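Local coordinates for Phosphoglucosamine/phosphogalactosamine mutase (Sulfolobus tokodaii, PDB 2F7L), which interconverts the 6-phosphates and 1-phosphates of glucosamine and galactosamine, in a magnesium-dependent step toward UDP-N-acetylglucosamine and UDP-N-acetylgalactosamine, at residues Gly72-Pro75 and Thr76-Gln80; Gln80-Val83 and Lys84-Tyr88; Arg150-Ser153 and Thr154-Gly158. One frame throughout, in Å; residues are numbered along the deposited sequence.

Interaction 1. Residues Gly72-Pro75 and Thr76-Gln80; sequences GMAP and TPALQ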
ATOM      1  N   GLY A  72     -13.134  15.921   0.786  1.00 24.97           N
ATOM      2  CA  GLY A  72     -13.396  15.319   2.089  1.00 24.94           C
ATOM      3  C   GLY A  72     -12.589  14.072   2.444  1.00 25.85           C
ATOM      4  O   GLY A  72     -11.476  13.866   1.947  1.00 26.26           O
ATOM      5  N   MET A  73     -13.144  13.231   3.315  1.00 26.41           N
ATOM      6  CA  MET A  73     -12.480  11.999   3.743  1.00 27.35           C
ATOM      7  C   MET A  73     -12.675  10.809   2.802  1.00 26.84           C
ATOM      8  O   MET A  73     -13.803  10.495   2.421  1.00 26.80           O
ATOM      9  CB  MET A  73     -12.963  11.579   5.124  1.00 28.16           C
ATOM     10  CG  MET A  73     -12.593  12.506   6.231  1.00 31.56           C
ATOM     11  SD  MET A  73     -13.057  11.763   7.814  1.00 35.36           S
ATOM     12  CE  MET A  73     -14.762  12.490   7.954  1.00 33.08           C
ATOM     13  N   ALA A  74     -11.589  10.126   2.451  1.00 25.56           N
ATOM     14  CA  ALA A  74     -11.729   8.979   1.574  1.00 25.12           C
ATOM     15  C   ALA A  74     -10.481   8.138   1.517  1.00 24.12           C
ATOM     16  O   ALA A  74      -9.425   8.568   1.945  1.00 25.81           O
ATOM     17  CB  ALA A  74     -12.082   9.452   0.165  1.00 24.60           C
ATOM     18  N   PRO A  75     -10.602   6.893   1.052  1.00 23.04           N
ATOM     19  CA  PRO A  75      -9.401   6.068   0.953  1.00 22.63           C
ATOM     20  C   PRO A  75      -8.489   6.779  -0.072  1.00 22.76           C
ATOM     21  O   PRO A  75      -8.982   7.507  -0.953  1.00 21.43           O
ATOM     22  CB  PRO A  75      -9.950   4.743   0.417  1.00 20.98           C
ATOM     23  CG  PRO A  75     -11.241   4.646   1.075  1.00 20.94           C
ATOM     24  CD  PRO A  75     -11.812   6.051   0.997  1.00 22.08           C
ATOM     25  N   THR A  76      -7.173   6.588   0.043  1.00 23.24           N
ATOM     26  CA  THR A  76      -6.246   7.216  -0.908  1.00 23.64           C
ATOM     27  C   THR A  76      -6.487   6.693  -2.327  1.00 23.93           C
ATOM     28  O   THR A  76      -6.502   7.478  -3.274  1.00 23.47           O
ATOM     29  CB  THR A  76      -4.769   7.018  -0.478  1.00 23.37           C
ATOM     30  OG1 THR A  76      -4.550   7.721   0.749  1.00 23.75           O
ATOM     31  CG2 THR A  76      -3.817   7.567  -1.516  1.00 21.96           C
ATOM     32  N   PRO A  77      -6.687   5.370  -2.489  1.00 24.48           N
ATOM     33  CA  PRO A  77      -6.942   4.822  -3.826  1.00 25.33           C
ATOM     34  C   PRO A  77      -8.148   5.574  -4.431  1.00 26.13           C
ATOM     35  O   PRO A  77      -8.191   5.826  -5.648  1.00 26.79           O
ATOM     36  CB  PRO A  77      -7.312   3.357  -3.559  1.00 24.51           C
ATOM     37  CG  PRO A  77      -6.777   3.054  -2.231  1.00 24.55           C
ATOM     38  CD  PRO A  77      -6.890   4.339  -1.455  1.00 25.01           C
ATOM     39  N   ALA A  78      -9.123   5.902  -3.576  1.00 25.16           N
ATOM     40  CA  ALA A  78     -10.322   6.630  -3.984  1.00 26.64           C
ATOM     41  C   ALA A  78     -10.009   8.050  -4.472  1.00 28.08           C
ATOM     42  O   ALA A  78     -10.470   8.466  -5.541  1.00 29.33           O
ATOM     43  CB  ALA A  78     -11.304   6.698  -2.831  1.00 25.96           C
ATOM     44  N   LEU A  79      -9.247   8.800  -3.672  1.00 28.33           N
ATOM     45  CA  LEU A  79      -8.857  10.159  -4.026  1.00 27.04           C
ATOM     46  C   LEU A  79      -8.041  10.086  -5.317  1.00 27.01           C
ATOM     47  O   LEU A  79      -8.274  10.825  -6.260  1.00 27.27           O
ATOM     48  CB  LEU A  79      -7.990  10.761  -2.918  1.00 26.89           C
ATOM     49  CG  LEU A  79      -8.506  11.674  -1.800  1.00 25.70           C
ATOM     50  CD1 LEU A  79      -9.946  11.999  -2.034  1.00 24.37           C
ATOM     51  CD2 LEU A  79      -8.285  11.016  -0.433  1.00 25.06           C
ATOM     52  N   GLN A  80      -7.073   9.188  -5.345  1.00 26.65           N
ATOM     53  CA  GLN A  80      -6.236   9.034  -6.514  1.00 27.60           C
ATOM     54  C   GLN A  80      -7.073   8.698  -7.733  1.00 27.81           C
ATOM     55  O   GLN A  80      -6.878   9.262  -8.816  1.00 27.42           O
ATOM     56  CB  GLN A  80      -5.211   7.930  -6.279  1.00 29.02           C
ATOM     57  CG  GLN A  80      -4.202   8.267  -5.220  1.00 30.90           C
ATOM     58  CD  GLN A  80      -3.342   7.089  -4.871  1.00 32.52           C
ATOM     59  OE1 GLN A  80      -3.846   6.051  -4.416  1.00 35.47           O
ATOM     60  NE2 GLN A  80      -2.036   7.225  -5.082  1.00 32.28           N
TER
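Pro75, at the N-cap position, points its carbonyl forward into the first turn of helix 76-86, where Leu79 N binds Pro75 O at 3.0 Å with an N-H...O angle of 160°, in the plane of the carbonyl. The chain reaches this point from strand 67-73 through the extended Ala74, and the next backbone bond, from Gln80 N to Thr76 O, continues the helical pattern. Pro77 has no N-H to give, a lack that the first turn of a helix tolerates. Pro77 CD, a corner of its ring, comes up to 3.6 Å from Pro75 CB, while the other flank of the Pro75 ring places its CD 3.9 Å from the methyl Ala78 CB. Ala74 folds back on the same turn: its CB touches Leu79 CD1 at 4.0 Å and Ala78 CB at 4.1 Å. The second Leu79 branch, CD2, lies 3.6 Å from Ala74 O; one Leu79 methyl thus meets the Ala74 side chain, the other its carbonyl oxygen. All of these apolar groups are buried. Thr76 sends its hydroxyl elsewhere: with OG1 anti to its own carbonyl carbon (chi1 -65°), it hydrogen-bonds Asp243 OD1, and the Thr76 backbone is bonded to Asp243 as well. Asp243 is a magnesium ligand by similarity, which makes Thr76 a likely second-shell residue of the metal site. The whole is a strand-to-helix turn of an alpha/beta/alpha domain, the first half of the beta-alpha-beta crossover from strand 67-73 to strand 90-94, with its helix N-terminus facing the probable magnesium site.

Interaction 2. Residues Gln80-Val83 and Lys84-Tyr88; sequences QYAV and KTLGY
Thr85 lays its methyl over one face of the Tyr81 ring, one helical turn back, in a CH-pi contact: CG2 stands 3.8 Å from the ring centroid, 25° off the normal, displaced toward the CE1-CZ rim. The ring is within range because Tyr81 CG lies anti to the backbone N (chi1 -173°), and Lys84 CD approaches it obliquely. Tyr81 also stacks on His336; an alanine in place of Tyr81 would probably leave the Thr85 methyl without its aromatic face and His336 without its stacking partner.

The backbone bonds run from each residue to the fourth before it. Thr85 N reaches Tyr81 O at 2.9 Å, and Thr85 OG1 adds a weak bond to the same oxygen at 3.4 Å. Lys84 N to Gln80 O and Leu86 N to Ala82 O follow the same pattern, although both acceptors are less surely placed.

Apolar contacts occupy other sides of the helix. Ala82 CB meets Leu86 CD2 at 4.1 Å, and Val83 CG2 packs against Tyr88 CB at 3.6 Å after the chain has doubled back through Gly87, whose phi is positive. The Tyr88 hydroxyl is held by Glu148, and its ring meets Tyr69 edge-to-face. This is the C-terminal end of the helix in a beta-alpha-beta crossover, where Gly87 leads the chain away and Tyr88 packs against Val83 as the chain heads for strand 90-94.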
ATOM      1  N   GLN A  80      -7.073   9.188  -5.345  1.00 26.65           N
ATOM      2  CA  GLN A  80      -6.236   9.034  -6.514  1.00 27.60           C
ATOM      3  C   GLN A  80      -7.073   8.698  -7.733  1.00 27.81           C
ATOM      4  O   GLN A  80      -6.878   9.262  -8.816  1.00 27.42           O
ATOM      5  CB  GLN A  80      -5.211   7.930  -6.279  1.00 29.02           C
ATOM      6  CG  GLN A  80      -4.202   8.267  -5.220  1.00 30.90           C
ATOM      7  CD  GLN A  80      -3.342   7.089  -4.871  1.00 32.52           C
ATOM      8  OE1 GLN A  80      -3.846   6.051  -4.416  1.00 35.47           O
ATOM      9  NE2 GLN A  80      -2.036   7.225  -5.082  1.00 32.28           N
ATOM     10  N   TYR A  81      -8.000   7.762  -7.554  1.00 27.92           N
ATOM     11  CA  TYR A  81      -8.866   7.353  -8.642  1.00 27.72           C
ATOM     12  C   TYR A  81      -9.633   8.577  -9.169  1.00 27.83           C
ATOM     13  O   TYR A  81      -9.879   8.721 -10.380  1.00 26.77           O
ATOM     14  CB  TYR A  81      -9.845   6.275  -8.166  1.00 27.33           C
ATOM     15  CG  TYR A  81     -10.647   5.722  -9.313  1.00 27.39           C
ATOM     16  CD1 TYR A  81     -10.036   4.931 -10.292  1.00 26.05           C
ATOM     17  CD2 TYR A  81     -12.001   6.070  -9.474  1.00 27.52           C
ATOM     18  CE1 TYR A  81     -10.746   4.507 -11.393  1.00 27.22           C
ATOM     19  CE2 TYR A  81     -12.719   5.650 -10.564  1.00 26.57           C
ATOM     20  CZ  TYR A  81     -12.094   4.864 -11.521  1.00 27.84           C
ATOM     21  OH  TYR A  81     -12.830   4.379 -12.573  1.00 28.22           O
ATOM     22  N   ALA A  82     -10.006   9.459  -8.245  1.00 27.64           N
ATOM     23  CA  ALA A  82     -10.706  10.677  -8.595  1.00 28.17           C
ATOM     24  C   ALA A  82      -9.813  11.555  -9.483  1.00 29.20           C
ATOM     25  O   ALA A  82     -10.224  11.960 -10.578  1.00 30.43           O
ATOM     26  CB  ALA A  82     -11.105  11.421  -7.347  1.00 26.19           C
ATOM     27  N   VAL A  83      -8.592  11.840  -9.045  1.00 29.07           N
ATOM     28  CA  VAL A  83      -7.731  12.672  -9.873  1.00 30.40           C
ATOM     29  C   VAL A  83      -7.431  11.968 -11.193  1.00 30.63           C
ATOM     30  O   VAL A  83      -7.321  12.603 -12.248  1.00 31.54           O
ATOM     31  CB  VAL A  83      -6.418  13.044  -9.140  1.00 30.03           C
ATOM     32  CG1 VAL A  83      -5.868  11.854  -8.470  1.00 31.62           C
ATOM     33  CG2 VAL A  83      -5.407  13.607 -10.118  1.00 29.17           C
ATOM     34  N   LYS A  84      -7.319  10.652 -11.137  1.00 30.49           N
ATOM     35  CA  LYS A  84      -7.058   9.868 -12.335  1.00 30.35           C
ATOM     36  C   LYS A  84      -8.172   9.990 -13.389  1.00 30.75           C
ATOM     37  O   LYS A  84      -7.909  10.264 -14.553  1.00 31.19           O
ATOM     38  CB  LYS A  84      -6.889   8.387 -11.961  1.00 29.23           C
ATOM     39  CG  LYS A  84      -6.725   7.445 -13.135  1.00 27.74           C
ATOM     40  CD  LYS A  84      -6.710   5.991 -12.679  1.00 28.27           C
ATOM     41  CE  LYS A  84      -6.980   5.023 -13.824  1.00 27.85           C
ATOM     42  NZ  LYS A  84      -5.951   5.103 -14.904  1.00 28.42           N
ATOM     43  N   THR A  85      -9.421   9.812 -12.991  1.00 30.75           N
ATOM     44  CA  THR A  85     -10.475   9.831 -13.983  1.00 30.94           C
ATOM     45  C   THR A  85     -11.411  11.027 -13.980  1.00 31.18           C
ATOM     46  O   THR A  85     -12.257  11.153 -14.876  1.00 31.80           O
ATOM     47  CB  THR A  85     -11.357   8.573 -13.857  1.00 31.35           C
ATOM     48  OG1 THR A  85     -12.307   8.767 -12.804  1.00 32.22           O
ATOM     49  CG2 THR A  85     -10.506   7.325 -13.523  1.00 31.37           C
ATOM     50  N   LEU A  86     -11.282  11.906 -12.992  1.00 29.81           N
ATOM     51  CA  LEU A  86     -12.183  13.041 -12.922  1.00 27.53           C
ATOM     52  C   LEU A  86     -11.659  14.320 -13.550  1.00 26.89           C
ATOM     53  O   LEU A  86     -12.335  15.342 -13.527  1.00 26.60           O
ATOM     54  CB  LEU A  86     -12.598  13.259 -11.466  1.00 26.99           C
ATOM     55  CG  LEU A  86     -14.074  12.985 -11.142  1.00 25.98           C
ATOM     56  CD1 LEU A  86     -14.630  11.919 -12.013  1.00 24.17           C
ATOM     57  CD2 LEU A  86     -14.216  12.603  -9.693  1.00 26.33           C
ATOM     58  N   GLY A  87     -10.459  14.253 -14.121  1.00 27.07           N
ATOM     59  CA  GLY A  87      -9.865  15.409 -14.785  1.00 25.70           C
ATOM     60  C   GLY A  87      -8.865  16.275 -14.034  1.00 25.19           C
ATOM     61  O   GLY A  87      -8.332  17.215 -14.588  1.00 24.84           O
ATOM     62  N   TYR A  88      -8.582  15.977 -12.775  1.00 25.43           N
ATOM     63  CA  TYR A  88      -7.658  16.814 -12.020  1.00 25.01           C
ATOM     64  C   TYR A  88      -6.223  16.840 -12.516  1.00 25.34           C
ATOM     65  O   TYR A  88      -5.766  15.935 -13.200  1.00 25.60           O
ATOM     66  CB  TYR A  88      -7.701  16.411 -10.555  1.00 23.51           C
ATOM     67  CG  TYR A  88      -9.025  16.766  -9.925  1.00 23.09           C
ATOM     68  CD1 TYR A  88      -9.309  18.082  -9.542  1.00 21.80           C
ATOM     69  CD2 TYR A  88     -10.009  15.792  -9.735  1.00 23.43           C
ATOM     70  CE1 TYR A  88     -10.526  18.418  -8.991  1.00 21.97           C
ATOM     71  CE2 TYR A  88     -11.236  16.114  -9.182  1.00 23.43           C
ATOM     72  CZ  TYR A  88     -11.490  17.431  -8.817  1.00 23.08           C
ATOM     73  OH  TYR A  88     -12.724  17.752  -8.322  1.00 23.69           O
TER

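Interaction 3. Residues Arg150-Ser153 and Thr154-Gly158; sequences RVIS and TYVNG
Thr154 turns both its hydroxyl and its backbone N-H on the carbonyl oxygen of Arg150, so that two donors from one residue converge on the acceptor just ahead of helix 151-160. The hydroxyl gets there because OG1 lies anti to the Thr154 carbonyl carbon (chi1 -57°), folded back along the helix toward its beginning. The hydroxyl distance is modelled very short and the Arg150 oxygen is less surely placed, so the exact geometry of this pairing is doubtful.

The remaining backbone bonds follow the regular helical ladder. Tyr155 N binds Val151 O at 2.9 Å, with the donor tilted 28° out of the carbonyl plane, whereas Val156 N meets Ile152 O, also at 2.9 Å, nearly along the C=O axis and almost straight at 167°. Asn157 N to Ser153 O, at 3.3 Å, is weak.

Apolar contact between 150-153 and 154-158 is sparse: Ile152 CG2 and Val156 CG2, one turn apart, stand 4.3 Å from each other. The buried side chains, Val151, Tyr155 and Val156, pack instead on neighbouring parts of the protein. Tyr155 holds CG anti to its backbone N and carries the ring onto Pro77 and Ala78, its hydroxyl making a weak bond to Asp341.

The buried side of the helix lies against two neighbours. Val151 rests on Ala74 and Leu79, and Arg150 on Leu86, so this end lies against helix 76-86 and the loop leading into it from strand 67-73, while Val156 packs on Leu190 and Val191 of helix 188-194.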
ATOM      1  N   ARG A 150     -17.880  13.617  -5.851  1.00 23.54           N
ATOM      2  CA  ARG A 150     -17.986  12.374  -6.605  1.00 23.97           C
ATOM      3  C   ARG A 150     -16.967  11.317  -6.271  1.00 24.90           C
ATOM      4  O   ARG A 150     -17.087  10.196  -6.754  1.00 25.74           O
ATOM      5  CB  ARG A 150     -17.874  12.652  -8.095  1.00 23.75           C
ATOM      6  CG  ARG A 150     -18.867  13.654  -8.598  1.00 24.19           C
ATOM      7  CD  ARG A 150     -18.572  14.037 -10.015  1.00 24.08           C
ATOM      8  NE  ARG A 150     -17.360  14.832 -10.165  1.00 24.58           N
ATOM      9  CZ  ARG A 150     -16.890  15.193 -11.352  1.00 26.19           C
ATOM     10  NH1 ARG A 150     -17.549  14.815 -12.435  1.00 27.40           N
ATOM     11  NH2 ARG A 150     -15.773  15.902 -11.481  1.00 27.27           N
ATOM     12  N   VAL A 151     -15.979  11.651  -5.444  1.00 25.10           N
ATOM     13  CA  VAL A 151     -14.911  10.711  -5.129  1.00 25.79           C
ATOM     14  C   VAL A 151     -15.307   9.298  -4.627  1.00 26.91           C
ATOM     15  O   VAL A 151     -14.956   8.306  -5.272  1.00 27.15           O
ATOM     16  CB  VAL A 151     -13.842  11.408  -4.216  1.00 24.24           C
ATOM     17  CG1 VAL A 151     -14.451  12.623  -3.575  1.00 26.54           C
ATOM     18  CG2 VAL A 151     -13.291  10.456  -3.193  1.00 23.06           C
ATOM     19  N   ILE A 152     -16.029   9.173  -3.520  1.00 27.65           N
ATOM     20  CA  ILE A 152     -16.406   7.831  -3.072  1.00 28.56           C
ATOM     21  C   ILE A 152     -17.311   7.168  -4.131  1.00 30.17           C
ATOM     22  O   ILE A 152     -16.983   6.098  -4.662  1.00 31.00           O
ATOM     23  CB  ILE A 152     -17.189   7.844  -1.733  1.00 27.23           C
ATOM     24  CG1 ILE A 152     -16.373   8.519  -0.623  1.00 26.33           C
ATOM     25  CG2 ILE A 152     -17.533   6.427  -1.336  1.00 25.71           C
ATOM     26  CD1 ILE A 152     -15.247   7.723  -0.103  1.00 24.63           C
ATOM     27  N   SER A 153     -18.441   7.801  -4.438  1.00 30.81           N
ATOM     28  CA  SER A 153     -19.363   7.235  -5.421  1.00 31.71           C
ATOM     29  C   SER A 153     -18.658   6.843  -6.704  1.00 31.92           C
ATOM     30  O   SER A 153     -18.896   5.746  -7.208  1.00 33.25           O
ATOM     31  CB  SER A 153     -20.509   8.204  -5.765  1.00 32.41           C
ATOM     32  OG  SER A 153     -20.157   9.114  -6.806  1.00 34.41           O
ATOM     33  N   THR A 154     -17.795   7.714  -7.234  1.00 30.46           N
ATOM     34  CA  THR A 154     -17.080   7.408  -8.473  1.00 30.27           C
ATOM     35  C   THR A 154     -16.181   6.186  -8.288  1.00 30.97           C
ATOM     36  O   THR A 154     -16.068   5.338  -9.172  1.00 32.35           O
ATOM     37  CB  THR A 154     -16.188   8.594  -8.927  1.00 29.92           C
ATOM     38  OG1 THR A 154     -16.990   9.763  -9.082  1.00 30.82           O
ATOM     39  CG2 THR A 154     -15.513   8.303 -10.240  1.00 27.52           C
ATOM     40  N   TYR A 155     -15.555   6.102  -7.122  1.00 30.74           N
ATOM     41  CA  TYR A 155     -14.640   5.023  -6.778  1.00 30.24           C
ATOM     42  C   TYR A 155     -15.336   3.674  -6.741  1.00 30.89           C
ATOM     43  O   TYR A 155     -14.919   2.735  -7.421  1.00 30.67           O
ATOM     44  CB  TYR A 155     -14.012   5.341  -5.420  1.00 29.33           C
ATOM     45  CG  TYR A 155     -13.023   4.347  -4.863  1.00 27.75           C
ATOM     46  CD1 TYR A 155     -11.809   4.103  -5.497  1.00 28.27           C
ATOM     47  CD2 TYR A 155     -13.273   3.712  -3.647  1.00 27.43           C
ATOM     48  CE1 TYR A 155     -10.856   3.250  -4.926  1.00 28.16           C
ATOM     49  CE2 TYR A 155     -12.353   2.867  -3.062  1.00 27.12           C
ATOM     50  CZ  TYR A 155     -11.134   2.636  -3.698  1.00 28.73           C
ATOM     51  OH  TYR A 155     -10.189   1.818  -3.083  1.00 28.47           O
ATOM     52  N   VAL A 156     -16.396   3.574  -5.944  1.00 31.61           N
ATOM     53  CA  VAL A 156     -17.119   2.315  -5.826  1.00 32.42           C
ATOM     54  C   VAL A 156     -17.562   1.760  -7.169  1.00 33.58           C
ATOM     55  O   VAL A 156     -17.286   0.601  -7.488  1.00 33.72           O
ATOM     56  CB  VAL A 156     -18.340   2.461  -4.934  1.00 31.63           C
ATOM     57  CG1 VAL A 156     -19.176   1.194  -4.998  1.00 30.42           C
ATOM     58  CG2 VAL A 156     -17.887   2.757  -3.507  1.00 31.50           C
ATOM     59  N   ASN A 157     -18.238   2.593  -7.951  1.00 34.47           N
ATOM     60  CA  ASN A 157     -18.717   2.190  -9.262  1.00 35.69           C
ATOM     61  C   ASN A 157     -17.560   1.729 -10.122  1.00 35.81           C
ATOM     62  O   ASN A 157     -17.657   0.734 -10.844  1.00 35.52           O
ATOM     63  CB  ASN A 157     -19.401   3.358  -9.940  1.00 37.92           C
ATOM     64  CG  ASN A 157     -20.533   3.929  -9.107  1.00 40.46           C
ATOM     65  OD1 ASN A 157     -20.782   5.141  -9.144  1.00 42.58           O
ATOM     66  ND2 ASN A 157     -21.240   3.065  -8.361  1.00 39.97           N
ATOM     67  N   GLY A 158     -16.465   2.472 -10.055  1.00 35.62           N
ATOM     68  CA  GLY A 158     -15.300   2.105 -10.829  1.00 35.16           C
ATOM     69  C   GLY A 158     -14.874   0.702 -10.453  1.00 35.03           C
ATOM     70  O   GLY A 158     -14.600  -0.115 -11.320  1.00 35.39           O
TER

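Interactions 1 and 2 are consecutive pieces of one crossover in the first alpha/beta/alpha domain: they share Gln80, read from the beginning to the end of helix 76-86, and have centres about 10 Å apart. Interaction 3 comes later in the chain, on helix 151-160, with its centre about 10 Å from each of the others, and it packs on both. Tyr155 CD1 lies 3.3 Å from Ala78 CA near the start of helix 76-86, while Leu86 CG lies 3.4 Å from Arg150 NH2 near its end. Between them, Tyr81 touches Thr154 and Gly158. Contacts at the start, middle and end of helix 76-86 thus tie helix 151-160 to the first domain.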